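Local coordinates for protein alternansucrase (PDB 6HVG) that belongs to glycoside hydrolase family 70, joining a calcium-binding TIM-barrel-type domain to choline-binding-type repeats at both ends of the modelled chain, at residues L171-K182 / F195-S203; Q774-L782 / M1099-N1107. One frame throughout, in Å; residues are numbered along the deposited sequence.

Contact 1. Residues L171-K182 / F195-S203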
ATOM      1  N   LEU A 171      15.148 -30.054  -5.670  1.00 79.37           N
ATOM      2  CA  LEU A 171      15.863 -31.293  -5.957  1.00 76.90           C
ATOM      3  C   LEU A 171      14.951 -32.483  -5.632  1.00 75.81           C
ATOM      4  O   LEU A 171      14.566 -32.682  -4.474  1.00 79.63           O
ATOM      5  CB  LEU A 171      17.162 -31.329  -5.141  1.00 76.36           C
ATOM      6  CG  LEU A 171      18.204 -32.411  -5.399  1.00 79.67           C
ATOM      7  CD1 LEU A 171      18.661 -32.470  -6.856  1.00 81.85           C
ATOM      8  CD2 LEU A 171      19.376 -32.160  -4.465  1.00 80.38           C
ATOM      9  N   GLN A 172      14.589 -33.250  -6.663  1.00 71.57           N
ATOM     10  CA  GLN A 172      13.575 -34.308  -6.557  1.00 71.68           C
ATOM     11  C   GLN A 172      14.101 -35.613  -7.146  1.00 74.41           C
ATOM     12  O   GLN A 172      15.118 -35.606  -7.844  1.00 84.55           O
ATOM     13  CB  GLN A 172      12.298 -33.895  -7.297  1.00 71.19           C
ATOM     14  CG  GLN A 172      11.690 -32.571  -6.838  1.00 69.32           C
ATOM     15  CD  GLN A 172      10.331 -32.277  -7.469  1.00 67.53           C
ATOM     16  OE1 GLN A 172      10.060 -32.677  -8.610  1.00 65.93           O
ATOM     17  NE2 GLN A 172       9.469 -31.570  -6.727  1.00 64.43           N
ATOM     18  N   TYR A 173      13.433 -36.734  -6.870  1.00 72.05           N
ATOM     19  CA  TYR A 173      13.888 -38.041  -7.378  1.00 71.92           C
ATOM     20  C   TYR A 173      12.717 -38.860  -7.907  1.00 72.61           C
ATOM     21  O   TYR A 173      11.635 -38.831  -7.332  1.00 71.25           O
ATOM     22  CB  TYR A 173      14.662 -38.834  -6.299  1.00 71.53           C
ATOM     23  CG  TYR A 173      15.298 -40.136  -6.804  1.00 72.97           C
ATOM     24  CD1 TYR A 173      14.563 -41.306  -6.857  1.00 75.02           C
ATOM     25  CD2 TYR A 173      16.631 -40.194  -7.241  1.00 73.15           C
ATOM     26  CE1 TYR A 173      15.111 -42.490  -7.322  1.00 76.76           C
ATOM     27  CE2 TYR A 173      17.182 -41.383  -7.714  1.00 73.57           C
ATOM     28  CZ  TYR A 173      16.407 -42.529  -7.748  1.00 75.39           C
ATOM     29  OH  TYR A 173      16.873 -43.739  -8.206  1.00 76.15           O
ATOM     30  N   PHE A 174      12.951 -39.566  -9.017  1.00 73.69           N
ATOM     31  CA  PHE A 174      11.993 -40.498  -9.599  1.00 76.98           C
ATOM     32  C   PHE A 174      12.647 -41.856  -9.819  1.00 80.03           C
ATOM     33  O   PHE A 174      13.740 -41.937 -10.363  1.00 83.75           O
ATOM     34  CB  PHE A 174      11.471 -39.953 -10.932  1.00 79.37           C
ATOM     35  CG  PHE A 174      10.940 -38.553 -10.837  1.00 78.32           C
ATOM     36  CD1 PHE A 174      11.811 -37.471 -10.788  1.00 77.44           C
ATOM     37  CD2 PHE A 174       9.576 -38.314 -10.769  1.00 78.53           C
ATOM     38  CE1 PHE A 174      11.333 -36.175 -10.665  1.00 78.77           C
ATOM     39  CE2 PHE A 174       9.093 -37.015 -10.664  1.00 80.06           C
ATOM     40  CZ  PHE A 174       9.969 -35.940 -10.605  1.00 78.35           C
ATOM     41  N   ASP A 175      11.978 -42.920  -9.389  1.00 84.32           N
ATOM     42  CA  ASP A 175      12.486 -44.298  -9.548  1.00 88.30           C
ATOM     43  C   ASP A 175      12.459 -44.682 -11.026  1.00 89.67           C
ATOM     44  O   ASP A 175      12.194 -43.821 -11.867  1.00 90.89           O
ATOM     45  CB  ASP A 175      11.633 -45.282  -8.727  1.00 91.26           C
ATOM     46  CG  ASP A 175      11.915 -45.224  -7.233  1.00 90.92           C
ATOM     47  OD1 ASP A 175      13.096 -45.106  -6.845  1.00 92.09           O
ATOM     48  OD2 ASP A 175      10.948 -45.346  -6.443  1.00 90.75           O
ATOM     49  N   ASP A 176      12.735 -45.954 -11.346  1.00 94.43           N
ATOM     50  CA  ASP A 176      12.771 -46.427 -12.758  1.00 97.24           C
ATOM     51  C   ASP A 176      11.424 -46.347 -13.530  1.00 98.30           C
ATOM     52  O   ASP A 176      11.415 -46.109 -14.747  1.00 94.52           O
ATOM     53  CB  ASP A 176      13.340 -47.852 -12.856  1.00 96.35           C
ATOM     54  CG  ASP A 176      14.824 -47.944 -12.442  1.00 98.26           C
ATOM     55  OD1 ASP A 176      15.279 -49.061 -12.117  1.00 96.31           O
ATOM     56  OD2 ASP A 176      15.547 -46.924 -12.439  1.00 97.98           O
ATOM     57  N   ASN A 177      10.301 -46.529 -12.836  1.00 99.86           N
ATOM     58  CA  ASN A 177       8.967 -46.344 -13.457  1.00 95.68           C
ATOM     59  C   ASN A 177       8.570 -44.875 -13.702  1.00 91.66           C
ATOM     60  O   ASN A 177       7.582 -44.625 -14.391  1.00 91.38           O
ATOM     61  CB  ASN A 177       7.863 -47.072 -12.662  1.00 95.77           C
ATOM     62  CG  ASN A 177       7.906 -46.782 -11.161  1.00 97.76           C
ATOM     63  OD1 ASN A 177       8.431 -45.755 -10.708  1.00 92.54           O
ATOM     64  ND2 ASN A 177       7.351 -47.695 -10.379  1.00 99.70           N
ATOM     65  N   GLY A 178       9.326 -43.921 -13.141  1.00 88.71           N
ATOM     66  CA  GLY A 178       9.105 -42.484 -13.370  1.00 84.35           C
ATOM     67  C   GLY A 178       8.339 -41.815 -12.244  1.00 86.34           C
ATOM     68  O   GLY A 178       8.032 -40.613 -12.304  1.00 88.31           O
ATOM     69  N   TYR A 179       8.016 -42.590 -11.212  1.00 89.01           N
ATOM     70  CA  TYR A 179       7.265 -42.068 -10.071  1.00 85.59           C
ATOM     71  C   TYR A 179       8.170 -41.269  -9.155  1.00 82.03           C
ATOM     72  O   TYR A 179       9.371 -41.539  -9.050  1.00 83.25           O
ATOM     73  CB  TYR A 179       6.613 -43.210  -9.284  1.00 84.42           C
ATOM     74  CG  TYR A 179       5.546 -43.977 -10.038  1.00 83.55           C
ATOM     75  CD1 TYR A 179       4.847 -43.400 -11.101  1.00 83.90           C
ATOM     76  CD2 TYR A 179       5.199 -45.270  -9.661  1.00 84.70           C
ATOM     77  CE1 TYR A 179       3.853 -44.095 -11.770  1.00 82.39           C
ATOM     78  CE2 TYR A 179       4.211 -45.976 -10.331  1.00 83.81           C
ATOM     79  CZ  TYR A 179       3.542 -45.376 -11.384  1.00 83.98           C
ATOM     80  OH  TYR A 179       2.557 -46.044 -12.068  1.00 87.87           O
ATOM     81  N   GLN A 180       7.583 -40.285  -8.495  1.00 76.88           N
ATOM     82  CA  GLN A 180       8.326 -39.435  -7.590  1.00 74.21           C
ATOM     83  C   GLN A 180       8.285 -40.000  -6.184  1.00 74.79           C
ATOM     84  O   GLN A 180       7.237 -40.430  -5.701  1.00 74.91           O
ATOM     85  CB  GLN A 180       7.766 -38.023  -7.588  1.00 70.66           C
ATOM     86  CG  GLN A 180       8.487 -37.077  -6.650  1.00 69.11           C
ATOM     87  CD  GLN A 180       7.920 -35.669  -6.675  1.00 69.53           C
ATOM     88  OE1 GLN A 180       7.130 -35.321  -7.556  1.00 70.51           O
ATOM     89  NE2 GLN A 180       8.342 -34.836  -5.715  1.00 68.41           N
ATOM     90  N   VAL A 181       9.449 -39.974  -5.539  1.00 74.42           N
ATOM     91  CA  VAL A 181       9.654 -40.540  -4.214  1.00 73.27           C
ATOM     92  C   VAL A 181       9.509 -39.474  -3.153  1.00 69.57           C
ATOM     93  O   VAL A 181      10.080 -38.418  -3.272  1.00 64.84           O
ATOM     94  CB  VAL A 181      11.053 -41.161  -4.098  1.00 74.66           C
ATOM     95  CG1 VAL A 181      11.264 -41.772  -2.731  1.00 75.20           C
ATOM     96  CG2 VAL A 181      11.249 -42.221  -5.173  1.00 76.44           C
ATOM     97  N   LYS A 182       8.744 -39.780  -2.113  1.00 70.41           N
ATOM     98  CA  LYS A 182       8.511 -38.877  -1.005  1.00 69.39           C
ATOM     99  C   LYS A 182       8.639 -39.610   0.321  1.00 69.72           C
ATOM    100  O   LYS A 182       8.184 -40.745   0.481  1.00 70.10           O
ATOM    101  CB  LYS A 182       7.132 -38.270  -1.111  1.00 70.13           C
ATOM    102  CG  LYS A 182       7.035 -37.235  -2.192  1.00 72.73           C
ATOM    103  CD  LYS A 182       5.641 -36.653  -2.297  1.00 75.68           C
ATOM    104  CE  LYS A 182       5.455 -35.864  -3.591  1.00 76.68           C
ATOM    105  NZ  LYS A 182       4.086 -35.292  -3.651  1.00 75.72           N
ATOM    106  N   PHE A 195      14.177 -37.274   0.846  1.00 74.99           N
ATOM    107  CA  PHE A 195      13.242 -36.377   0.194  1.00 75.22           C
ATOM    108  C   PHE A 195      11.994 -36.217   1.099  1.00 74.64           C
ATOM    109  O   PHE A 195      11.564 -37.180   1.750  1.00 78.63           O
ATOM    110  CB  PHE A 195      12.923 -36.930  -1.190  1.00 75.21           C
ATOM    111  CG  PHE A 195      14.137 -37.084  -2.094  1.00 76.08           C
ATOM    112  CD1 PHE A 195      14.420 -36.144  -3.079  1.00 75.63           C
ATOM    113  CD2 PHE A 195      14.971 -38.190  -1.990  1.00 78.21           C
ATOM    114  CE1 PHE A 195      15.513 -36.301  -3.923  1.00 75.15           C
ATOM    115  CE2 PHE A 195      16.071 -38.345  -2.828  1.00 76.25           C
ATOM    116  CZ  PHE A 195      16.347 -37.395  -3.788  1.00 74.75           C
ATOM    117  N   ASP A 196      11.451 -35.004   1.169  1.00 70.84           N
ATOM    118  CA  ASP A 196      10.330 -34.680   2.079  1.00 71.87           C
ATOM    119  C   ASP A 196       9.074 -35.500   1.755  1.00 72.13           C
ATOM    120  O   ASP A 196       8.898 -35.949   0.624  1.00 69.59           O
ATOM    121  CB  ASP A 196       9.998 -33.181   1.997  1.00 71.17           C
ATOM    122  CG  ASP A 196       9.076 -32.708   3.117  1.00 72.21           C
ATOM    123  OD1 ASP A 196       9.574 -32.486   4.246  1.00 71.91           O
ATOM    124  OD2 ASP A 196       7.860 -32.538   2.859  1.00 73.34           O
ATOM    125  N   SER A 197       8.221 -35.695   2.759  1.00 73.98           N
ATOM    126  CA  SER A 197       7.027 -36.534   2.625  1.00 77.19           C
ATOM    127  C   SER A 197       5.826 -35.835   1.949  1.00 78.47           C
ATOM    128  O   SER A 197       4.932 -36.509   1.407  1.00 76.73           O
ATOM    129  CB  SER A 197       6.617 -37.071   4.007  1.00 76.78           C
ATOM    130  OG  SER A 197       5.976 -36.079   4.800  1.00 72.27           O
ATOM    131  N   VAL A 198       5.805 -34.502   2.005  1.00 79.08           N
ATOM    132  CA  VAL A 198       4.759 -33.694   1.363  1.00 80.39           C
ATOM    133  C   VAL A 198       5.189 -33.271  -0.049  1.00 81.09           C
ATOM    134  O   VAL A 198       4.487 -33.550  -1.021  1.00 81.05           O
ATOM    135  CB  VAL A 198       4.397 -32.440   2.215  1.00 77.84           C
ATOM    136  CG1 VAL A 198       3.430 -31.512   1.484  1.00 74.85           C
ATOM    137  CG2 VAL A 198       3.794 -32.863   3.545  1.00 77.11           C
ATOM    138  N   THR A 199       6.345 -32.611  -0.148  1.00 80.99           N
ATOM    139  CA  THR A 199       6.793 -31.975  -1.395  1.00 80.03           C
ATOM    140  C   THR A 199       7.708 -32.847  -2.252  1.00 79.99           C
ATOM    141  O   THR A 199       7.805 -32.638  -3.458  1.00 78.81           O
ATOM    142  CB  THR A 199       7.524 -30.646  -1.099  1.00 77.93           C
ATOM    143  OG1 THR A 199       8.676 -30.888  -0.277  1.00 80.40           O
ATOM    144  CG2 THR A 199       6.596 -29.687  -0.384  1.00 75.18           C
ATOM    145  N   GLY A 200       8.367 -33.818  -1.623  1.00 84.29           N
ATOM    146  CA  GLY A 200       9.365 -34.661  -2.290  1.00 84.38           C
ATOM    147  C   GLY A 200      10.674 -33.949  -2.557  1.00 82.07           C
ATOM    148  O   GLY A 200      11.434 -34.356  -3.435  1.00 82.72           O
ATOM    149  N   LYS A 201      10.920 -32.891  -1.788  1.00 79.10           N
ATOM    150  CA  LYS A 201      12.077 -32.017  -1.939  1.00 79.07           C
ATOM    151  C   LYS A 201      13.228 -32.502  -1.055  1.00 79.47           C
ATOM    152  O   LYS A 201      13.014 -32.862   0.110  1.00 86.59           O
ATOM    153  CB  LYS A 201      11.688 -30.602  -1.514  1.00 75.73           C
ATOM    154  CG  LYS A 201      12.763 -29.563  -1.723  1.00 75.32           C
ATOM    155  CD  LYS A 201      12.430 -28.267  -1.012  1.00 77.79           C
ATOM    156  CE  LYS A 201      13.680 -27.696  -0.352  1.00 81.65           C
ATOM    157  NZ  LYS A 201      13.524 -26.316   0.195  1.00 79.09           N
ATOM    158  N   ALA A 202      14.444 -32.478  -1.586  1.00 75.73           N
ATOM    159  CA  ALA A 202      15.604 -32.945  -0.833  1.00 75.21           C
ATOM    160  C   ALA A 202      15.838 -32.113   0.453  1.00 73.20           C
ATOM    161  O   ALA A 202      16.000 -30.879   0.410  1.00 70.49           O
ATOM    162  CB  ALA A 202      16.844 -32.966  -1.725  1.00 74.08           C
ATOM    163  N   SER A 203      15.812 -32.802   1.595  1.00 73.64           N
ATOM    164  CA  SER A 203      16.103 -32.174   2.895  1.00 77.13           C
ATOM    165  C   SER A 203      16.831 -33.091   3.908  1.00 71.54           C
ATOM    166  O   SER A 203      16.851 -34.298   3.784  1.00 73.12           O
ATOM    167  CB  SER A 203      14.824 -31.569   3.516  1.00 80.68           C
ATOM    168  OG  SER A 203      13.776 -32.514   3.620  1.00 83.24           O
TER
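Tyr173 lays its CB over one face of the Phe195 ring, toward the rim, in a CH-pi contact that joins the hairpin of a choline-binding-type repeat to the loop between strands 191-194 and 205-209. CB of Tyr173 comes within 3.3 Å of CZ of Phe195. The tyrosine has CG anti to the backbone N (chi1 -174°), which carries its ring away from the loop; the two rings are left oblique, their planes 49° apart. Phe195 points into the contact, and Leu171 O lies near the plane of its ring, at the edge, 3.7 Å from CD1. The same Leu171 O accepts from Ala202 N, a 2.9 Å bond lying in the carbonyl plane. Just beside it the methyl of Ala202 packs on CB of Leu171, with CD2 of the leucine closing over it, and strand 163-167 meets both Leu171 and Phe195 through Leu164.

Past the type I turn at Asp175-Gly178, the chain returns to meet the loop again at Gly200, whose positive phi favours glycine and whose CA faces the Gln180 amide. NE2 of the extended Gln180 reaches Gly200 CA and gives Thr199 O a weak bond of 3.2 Å. Within the bend, Asp196 OD2 accepts from Val198 N, an Asx turn, met from above the carboxylate plane. Lys182 lies alongside the bend with its chain extended beyond CG: CG sits 3.5 Å from Gly200 CA, CD and CE pass the loop carbonyls, and NZ ends on Val198 O at 3.2 Å, tilted 30° from the carbonyl plane.

Contact 2. Residues Q774-L782 / M1099-N1107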
ATOM      1  N   GLN A 774       7.361  -1.330  -2.623  1.00 65.20           N
ATOM      2  CA  GLN A 774       7.534   0.139  -2.512  1.00 61.67           C
ATOM      3  C   GLN A 774       8.956   0.600  -2.777  1.00 60.64           C
ATOM      4  O   GLN A 774       9.226   1.800  -2.794  1.00 54.30           O
ATOM      5  CB  GLN A 774       7.138   0.640  -1.133  1.00 62.56           C
ATOM      6  CG  GLN A 774       5.836   0.087  -0.597  1.00 62.85           C
ATOM      7  CD  GLN A 774       6.037  -1.096   0.316  1.00 61.06           C
ATOM      8  OE1 GLN A 774       6.945  -1.895   0.124  1.00 58.44           O
ATOM      9  NE2 GLN A 774       5.175  -1.219   1.307  1.00 58.88           N
ATOM     10  N   ASP A 775       9.860  -0.363  -2.954  1.00 63.35           N
ATOM     11  CA  ASP A 775      11.252  -0.095  -3.281  1.00 67.60           C
ATOM     12  C   ASP A 775      11.370   0.770  -4.557  1.00 65.44           C
ATOM     13  O   ASP A 775      10.579   0.623  -5.480  1.00 68.71           O
ATOM     14  CB  ASP A 775      11.962  -1.438  -3.484  1.00 74.88           C
ATOM     15  CG  ASP A 775      13.255  -1.568  -2.716  1.00 82.16           C
ATOM     16  OD1 ASP A 775      13.589  -0.653  -1.925  1.00 83.58           O
ATOM     17  OD2 ASP A 775      13.921  -2.622  -2.901  1.00 83.97           O
ATOM     18  N   THR A 776      12.356   1.660  -4.590  1.00 62.94           N
ATOM     19  CA  THR A 776      12.635   2.465  -5.764  1.00 60.35           C
ATOM     20  C   THR A 776      13.439   1.655  -6.776  1.00 65.91           C
ATOM     21  O   THR A 776      14.475   1.088  -6.426  1.00 71.54           O
ATOM     22  CB  THR A 776      13.453   3.705  -5.387  1.00 59.35           C
ATOM     23  OG1 THR A 776      12.660   4.524  -4.548  1.00 57.70           O
ATOM     24  CG2 THR A 776      13.801   4.576  -6.600  1.00 66.28           C
ATOM     25  N   PHE A 777      12.991   1.633  -8.034  1.00 64.06           N
ATOM     26  CA  PHE A 777      13.724   0.928  -9.071  1.00 66.61           C
ATOM     27  C   PHE A 777      14.051   1.875 -10.214  1.00 67.73           C
ATOM     28  O   PHE A 777      13.283   2.776 -10.526  1.00 65.72           O
ATOM     29  CB  PHE A 777      13.012  -0.355  -9.569  1.00 66.78           C
ATOM     30  CG  PHE A 777      11.619  -0.152 -10.035  1.00 64.24           C
ATOM     31  CD1 PHE A 777      11.372   0.252 -11.334  1.00 62.83           C
ATOM     32  CD2 PHE A 777      10.563  -0.407  -9.191  1.00 62.13           C
ATOM     33  CE1 PHE A 777      10.094   0.443 -11.785  1.00 63.28           C
ATOM     34  CE2 PHE A 777       9.270  -0.248  -9.633  1.00 62.42           C
ATOM     35  CZ  PHE A 777       9.032   0.183 -10.935  1.00 65.20           C
ATOM     36  N   THR A 778      15.196   1.637 -10.838  1.00 67.33           N
ATOM     37  CA  THR A 778      15.670   2.434 -11.932  1.00 66.21           C
ATOM     38  C   THR A 778      15.005   1.889 -13.222  1.00 61.39           C
ATOM     39  O   THR A 778      14.460   0.792 -13.254  1.00 59.23           O
ATOM     40  CB  THR A 778      17.229   2.423 -11.942  1.00 64.79           C
ATOM     41  OG1 THR A 778      17.701   3.722 -12.279  1.00 75.52           O
ATOM     42  CG2 THR A 778      17.800   1.423 -12.922  1.00 66.38           C
ATOM     43  N   PHE A 779      15.042   2.674 -14.281  1.00 60.85           N
ATOM     44  CA  PHE A 779      14.494   2.232 -15.571  1.00 62.77           C
ATOM     45  C   PHE A 779      15.180   0.991 -16.133  1.00 68.60           C
ATOM     46  O   PHE A 779      14.501   0.132 -16.695  1.00 72.83           O
ATOM     47  CB  PHE A 779      14.548   3.341 -16.626  1.00 60.89           C
ATOM     48  CG  PHE A 779      13.298   4.157 -16.698  1.00 59.99           C
ATOM     49  CD1 PHE A 779      12.132   3.611 -17.243  1.00 57.51           C
ATOM     50  CD2 PHE A 779      13.276   5.472 -16.235  1.00 58.31           C
ATOM     51  CE1 PHE A 779      10.975   4.366 -17.335  1.00 53.47           C
ATOM     52  CE2 PHE A 779      12.115   6.220 -16.317  1.00 57.29           C
ATOM     53  CZ  PHE A 779      10.964   5.665 -16.857  1.00 55.23           C
ATOM     54  N   ASP A 780      16.505   0.897 -16.008  1.00 71.93           N
ATOM     55  CA  ASP A 780      17.245  -0.323 -16.367  1.00 73.17           C
ATOM     56  C   ASP A 780      16.758  -1.516 -15.557  1.00 69.01           C
ATOM     57  O   ASP A 780      16.608  -2.600 -16.089  1.00 68.93           O
ATOM     58  CB  ASP A 780      18.763  -0.133 -16.177  1.00 76.57           C
ATOM     59  CG  ASP A 780      19.268   1.130 -16.857  1.00 79.43           C
ATOM     60  OD1 ASP A 780      20.457   1.183 -17.233  1.00 80.69           O
ATOM     61  OD2 ASP A 780      18.460   2.082 -17.024  1.00 82.82           O
ATOM     62  N   GLN A 781      16.551  -1.311 -14.263  1.00 64.73           N
ATOM     63  CA  GLN A 781      16.039  -2.358 -13.398  1.00 66.03           C
ATOM     64  C   GLN A 781      14.675  -2.817 -13.896  1.00 66.69           C
ATOM     65  O   GLN A 781      14.395  -4.015 -13.938  1.00 66.94           O
ATOM     66  CB  GLN A 781      15.914  -1.859 -11.955  1.00 67.21           C
ATOM     67  CG  GLN A 781      17.157  -2.025 -11.093  1.00 67.70           C
ATOM     68  CD  GLN A 781      17.031  -1.274  -9.790  1.00 63.36           C
ATOM     69  OE1 GLN A 781      17.135  -0.062  -9.774  1.00 60.41           O
ATOM     70  NE2 GLN A 781      16.766  -1.985  -8.704  1.00 66.00           N
ATOM     71  N   LEU A 782      13.833  -1.859 -14.282  1.00 62.94           N
ATOM     72  CA  LEU A 782      12.536  -2.193 -14.865  1.00 61.94           C
ATOM     73  C   LEU A 782      12.654  -3.034 -16.149  1.00 65.73           C
ATOM     74  O   LEU A 782      11.943  -4.030 -16.307  1.00 70.06           O
ATOM     75  CB  LEU A 782      11.755  -0.931 -15.167  1.00 59.50           C
ATOM     76  CG  LEU A 782      10.355  -1.088 -15.775  1.00 56.15           C
ATOM     77  CD1 LEU A 782       9.485  -2.011 -14.964  1.00 55.11           C
ATOM     78  CD2 LEU A 782       9.706   0.289 -15.881  1.00 55.22           C
ATOM     79  N   MET A1099       8.738   8.631   1.233  1.00 61.95           N
ATOM     80  CA  MET A1099       8.886   7.630   0.189  1.00 59.05           C
ATOM     81  C   MET A1099       8.469   8.207  -1.161  1.00 60.80           C
ATOM     82  O   MET A1099       7.416   8.815  -1.292  1.00 57.11           O
ATOM     83  CB  MET A1099       8.049   6.406   0.509  1.00 58.03           C
ATOM     84  CG  MET A1099       8.412   5.753   1.828  1.00 60.22           C
ATOM     85  SD  MET A1099       7.529   4.213   2.080  1.00 66.41           S
ATOM     86  CE  MET A1099       8.329   3.164   0.874  1.00 63.81           C
ATOM     87  N   SER A1100       9.329   8.033  -2.158  1.00 63.32           N
ATOM     88  CA  SER A1100       8.991   8.327  -3.539  1.00 62.19           C
ATOM     89  C   SER A1100       8.041   7.229  -4.015  1.00 61.58           C
ATOM     90  O   SER A1100       8.120   6.081  -3.539  1.00 65.50           O
ATOM     91  CB  SER A1100      10.265   8.346  -4.376  1.00 66.68           C
ATOM     92  OG  SER A1100      10.021   8.902  -5.661  1.00 79.51           O
ATOM     93  N   PHE A1101       7.132   7.565  -4.928  1.00 56.94           N
ATOM     94  CA  PHE A1101       6.222   6.556  -5.503  1.00 53.83           C
ATOM     95  C   PHE A1101       6.584   6.246  -6.965  1.00 53.25           C
ATOM     96  O   PHE A1101       7.175   7.083  -7.633  1.00 55.41           O
ATOM     97  CB  PHE A1101       4.796   7.054  -5.385  1.00 50.55           C
ATOM     98  CG  PHE A1101       3.763   6.008  -5.645  1.00 52.05           C
ATOM     99  CD1 PHE A1101       3.682   4.883  -4.853  1.00 53.72           C
ATOM    100  CD2 PHE A1101       2.846   6.166  -6.688  1.00 50.79           C
ATOM    101  CE1 PHE A1101       2.722   3.917  -5.116  1.00 56.77           C
ATOM    102  CE2 PHE A1101       1.888   5.220  -6.959  1.00 49.47           C
ATOM    103  CZ  PHE A1101       1.821   4.091  -6.169  1.00 54.30           C
ATOM    104  N   LEU A1102       6.221   5.059  -7.460  1.00 52.59           N
ATOM    105  CA  LEU A1102       6.596   4.654  -8.822  1.00 53.19           C
ATOM    106  C   LEU A1102       6.029   5.543  -9.948  1.00 50.20           C
ATOM    107  O   LEU A1102       6.681   5.731 -10.973  1.00 47.99           O
ATOM    108  CB  LEU A1102       6.310   3.173  -9.075  1.00 56.02           C
ATOM    109  CG  LEU A1102       4.932   2.599  -9.438  1.00 61.06           C
ATOM    110  CD1 LEU A1102       5.146   1.191  -9.915  1.00 63.13           C
ATOM    111  CD2 LEU A1102       3.997   2.571  -8.250  1.00 66.01           C
ATOM    112  N   ASP A1103       4.846   6.117  -9.734  1.00 46.17           N
ATOM    113  CA  ASP A1103       4.295   7.121 -10.651  1.00 45.11           C
ATOM    114  C   ASP A1103       5.285   8.240 -10.919  1.00 45.93           C
ATOM    115  O   ASP A1103       5.370   8.733 -12.038  1.00 46.70           O
ATOM    116  CB  ASP A1103       3.016   7.748 -10.097  1.00 43.71           C
ATOM    117  CG  ASP A1103       1.825   6.825 -10.173  1.00 41.83           C
ATOM    118  OD1 ASP A1103       2.010   5.674 -10.611  1.00 39.89           O
ATOM    119  OD2 ASP A1103       0.703   7.275  -9.759  1.00 43.27           O
ATOM    120  N   SER A1104       6.016   8.644  -9.886  1.00 47.15           N
ATOM    121  CA  SER A1104       6.900   9.783  -9.982  1.00 50.07           C
ATOM    122  C   SER A1104       8.165   9.402 -10.709  1.00 51.76           C
ATOM    123  O   SER A1104       8.550  10.062 -11.679  1.00 54.63           O
ATOM    124  CB  SER A1104       7.224  10.357  -8.605  1.00 49.73           C
ATOM    125  OG  SER A1104       7.801  11.646  -8.722  1.00 55.44           O
ATOM    126  N   PHE A1105       8.828   8.349 -10.268  1.00 53.01           N
ATOM    127  CA  PHE A1105      10.116   8.008 -10.879  1.00 52.52           C
ATOM    128  C   PHE A1105       9.997   7.250 -12.203  1.00 53.64           C
ATOM    129  O   PHE A1105      10.962   7.202 -12.969  1.00 60.71           O
ATOM    130  CB  PHE A1105      11.072   7.316  -9.881  1.00 52.32           C
ATOM    131  CG  PHE A1105      10.568   6.023  -9.294  1.00 51.44           C
ATOM    132  CD1 PHE A1105      10.623   4.857 -10.033  1.00 51.43           C
ATOM    133  CD2 PHE A1105      10.127   5.957  -7.976  1.00 50.91           C
ATOM    134  CE1 PHE A1105      10.185   3.664  -9.505  1.00 52.35           C
ATOM    135  CE2 PHE A1105       9.694   4.745  -7.440  1.00 52.91           C
ATOM    136  CZ  PHE A1105       9.711   3.595  -8.211  1.00 51.06           C
ATOM    137  N   LEU A1106       8.821   6.698 -12.497  1.00 53.48           N
ATOM    138  CA  LEU A1106       8.557   6.175 -13.837  1.00 55.16           C
ATOM    139  C   LEU A1106       7.906   7.196 -14.794  1.00 51.88           C
ATOM    140  O   LEU A1106       7.535   6.858 -15.904  1.00 55.02           O
ATOM    141  CB  LEU A1106       7.731   4.881 -13.768  1.00 55.77           C
ATOM    142  CG  LEU A1106       8.412   3.660 -13.118  1.00 54.59           C
ATOM    143  CD1 LEU A1106       7.490   2.457 -13.171  1.00 54.06           C
ATOM    144  CD2 LEU A1106       9.708   3.345 -13.829  1.00 55.70           C
ATOM    145  N   ASN A1107       7.777   8.439 -14.368  1.00 51.45           N
ATOM    146  CA  ASN A1107       7.355   9.520 -15.242  1.00 50.71           C
ATOM    147  C   ASN A1107       6.074   9.265 -16.027  1.00 50.73           C
ATOM    148  O   ASN A1107       5.901   9.773 -17.145  1.00 52.16           O
ATOM    149  CB  ASN A1107       8.497   9.887 -16.187  1.00 51.32           C
ATOM    150  CG  ASN A1107       9.764  10.292 -15.443  1.00 51.54           C
ATOM    151  OD1 ASN A1107       9.710  10.885 -14.377  1.00 48.75           O
ATOM    152  ND2 ASN A1107      10.902   9.966 -16.008  1.00 53.09           N
TER
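Phe1105 drives the edge of its ring into the face of Phe777, a T-shaped pair with planes at 86° and centroids 5.1 Å apart. CE1 of Phe1105 stands over the centre of the Phe777 ring. The CB of Phe1105 already points toward the other segment, and with CG between the backbone N and the carbonyl carbon (chi1 60°) the ring edge is taken to that face. Phe1105 is itself the filling of a slot: CA of Leu1102 lies against one face, and CG2 of Thr776 rests on the opposite face, 4.2 Å from the ring centroid.

Leu1106 is the second bump. Its forked end enters the hollow between Phe777, Phe779 and Leu782. CD1 meets the Phe777 ring obliquely, 3.5 Å from CZ. The other branch, CD2, does three jobs: it sits over the face of Phe779 toward the rim, touches CE1 of Phe777 and meets CD2 of Leu782 at 3.7 Å. CD1 of Leu1102 comes to the edge of the Phe777 ring, near its plane, by CZ. At the far end of the contact the bent Met1099 chain brings CE to within 3.4 Å of CB of Gln774.

No hydrogen bond links the two segments, so fit between apolar surfaces carries the contact. It joins the start of helix 779-793 to the short helix 1102-1105 in the TIM-barrel-type domain. Helix 757-766, which follows strand 745-747, packs on the same cluster through Met764, Ile760 and Arg761; helix 1102-1105 comes after strand 1081-1083, and both strands belong to the parallel eight-stranded sheet.

In the fold
The centre of contact 1 lies about 39 Å from the centre of the chain, in a choline-binding-type repeat, that of contact 2 about 15 Å, in the family 70 region. They share no helix or strand: their centres are about 42 Å apart, their nearest atoms about 24 Å. Both are partly buried, but contact 1 has more exposed residues. Its segments are close in sequence, and backbone, lysine and weaker amide bonds to carbonyls accompany a CH-pi contact between Tyr173 and Phe195. Contact 2 brings together segments over 300 residues apart, one leading into a long helix and the other carrying a short one, by interlocking aromatic and aliphatic side chains with no hydrogen bond across.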